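Local coordinates for Lem22 (Legionella pneumophila subsp. pneumophila ATCC 43290, PDB 5WD9), which is a Legionella effector, probably acting by binding other proteins in the infected host cell, although its precise function is not established, at residues T6-T9 with R10-E13. Residues are numbered along the deposited sequence; the frame is centred on the assembly and turned at random.
Sequences TELT and RLKE
Glu7 and Arg10 illustrate how an i/i+3 ion pair on a helix can be completed by water. Their side chains run alongside each other, and Glu7 OE1 lies over one face of the guanidinium, 3.6 Å from Arg10 NH1. This long salt bridge rests on charge alone, since OE1 sits well out of the guanidinium plane and no N-H points at it; the carboxylate and guanidinium planes are turned 54° apart. A water supplies the directed link: it donates to Glu7 OE2 at 2.7 Å and, at the guanidinium edge, accepts from Arg10 NH1 at 2.8 Å. Bends in both chains, at chi2 of Glu7 (-75°) and at chi3 of Arg10 (39°), bring the groups together. The stronger partner of OE1 is Lys45 NZ of helix 28-52, through a salt bridge. The backbone carries the i to i+4 hydrogen bonds of the alpha helix, such as Arg10 N to Thr6 O at 2.9 Å. Thr9 OG1 hydrogen-bonds to Val5 O, while Lys12 NZ forms a salt bridge with Glu16 OE1. On the buried side, Leu8 CD2 approaches Leu11 CD2 at 4.4 Å. Both leucines belong to the apolar face by which helix 4-24 packs in this three-helix, all-helical protein, Leu8 against Met46 and Leu49 of helix 28-52 and Val60 and Ile67 of helix 58-87, Leu11 against Met46.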
# COMPACT_ATOMS: atom_id res chain seq x y z
N THR A 6 10.76 -10.43 5.80
CA THR A 6 11.29 -9.84 4.58
C THR A 6 10.17 -9.39 3.65
O THR A 6 10.27 -8.31 3.05
CB THR A 6 12.22 -10.83 3.88
OG1 THR A 6 13.26 -11.17 4.80
CG2 THR A 6 12.83 -10.23 2.64
N GLU A 7 9.11 -10.19 3.52
CA GLU A 7 7.99 -9.79 2.68
C GLU A 7 7.33 -8.53 3.19
O GLU A 7 6.99 -7.64 2.41
CB GLU A 7 6.98 -10.92 2.55
CG GLU A 7 7.51 -12.15 1.83
CD GLU A 7 7.63 -11.99 0.32
OE1 GLU A 7 7.21 -10.95 -0.24
OE2 GLU A 7 8.16 -12.92 -0.32
N LEU A 8 7.17 -8.40 4.51
CA LEU A 8 6.54 -7.20 5.04
C LEU A 8 7.47 -5.99 4.93
O LEU A 8 7.00 -4.87 4.70
CB LEU A 8 6.08 -7.42 6.48
CG LEU A 8 4.89 -8.37 6.60
CD1 LEU A 8 4.37 -8.35 8.02
CD2 LEU A 8 3.77 -8.01 5.61
N THR A 9 8.78 -6.19 5.10
CA THR A 9 9.72 -5.10 4.88
C THR A 9 9.62 -4.59 3.45
O THR A 9 9.51 -3.39 3.20
CB THR A 9 11.14 -5.58 5.18
OG1 THR A 9 11.22 -5.94 6.56
CG2 THR A 9 12.16 -4.49 4.89
N ARG A 10 9.61 -5.51 2.49
CA ARG A 10 9.48 -5.12 1.09
C ARG A 10 8.16 -4.43 0.84
O ARG A 10 8.11 -3.43 0.12
CB ARG A 10 9.63 -6.33 0.17
CG ARG A 10 11.08 -6.73 -0.10
CD ARG A 10 11.20 -7.95 -1.05
NE ARG A 10 10.22 -7.90 -2.13
CZ ARG A 10 9.71 -8.97 -2.73
NH1 ARG A 10 10.07 -10.20 -2.37
NH2 ARG A 10 8.81 -8.81 -3.67
N LEU A 11 7.06 -4.95 1.41
CA LEU A 11 5.75 -4.38 1.14
C LEU A 11 5.66 -2.96 1.69
O LEU A 11 5.16 -2.05 1.01
CB LEU A 11 4.64 -5.24 1.74
CG LEU A 11 3.25 -4.61 1.64
CD1 LEU A 11 2.80 -4.47 0.21
CD2 LEU A 11 2.25 -5.41 2.46
N LYS A 12 6.12 -2.76 2.93
CA LYS A 12 6.06 -1.44 3.53
C LYS A 12 6.77 -0.43 2.64
O LYS A 12 6.23 0.63 2.31
CB LYS A 12 6.70 -1.49 4.92
CG LYS A 12 6.54 -0.22 5.74
CD LYS A 12 7.66 0.78 5.50
CE LYS A 12 7.58 1.92 6.52
NZ LYS A 12 8.55 3.00 6.23
N GLU A 13 7.98 -0.77 2.22
CA GLU A 13 8.76 0.18 1.45
C GLU A 13 8.23 0.32 0.03
O GLU A 13 8.29 1.42 -0.53
CB GLU A 13 10.23 -0.19 1.51
CG GLU A 13 10.74 -0.11 2.92
CD GLU A 13 12.23 -0.26 3.03
OE1 GLU A 13 12.92 -0.24 1.98
OE2 GLU A 13 12.70 -0.39 4.18
O HOH W 1 9.18 -12.82 -2.85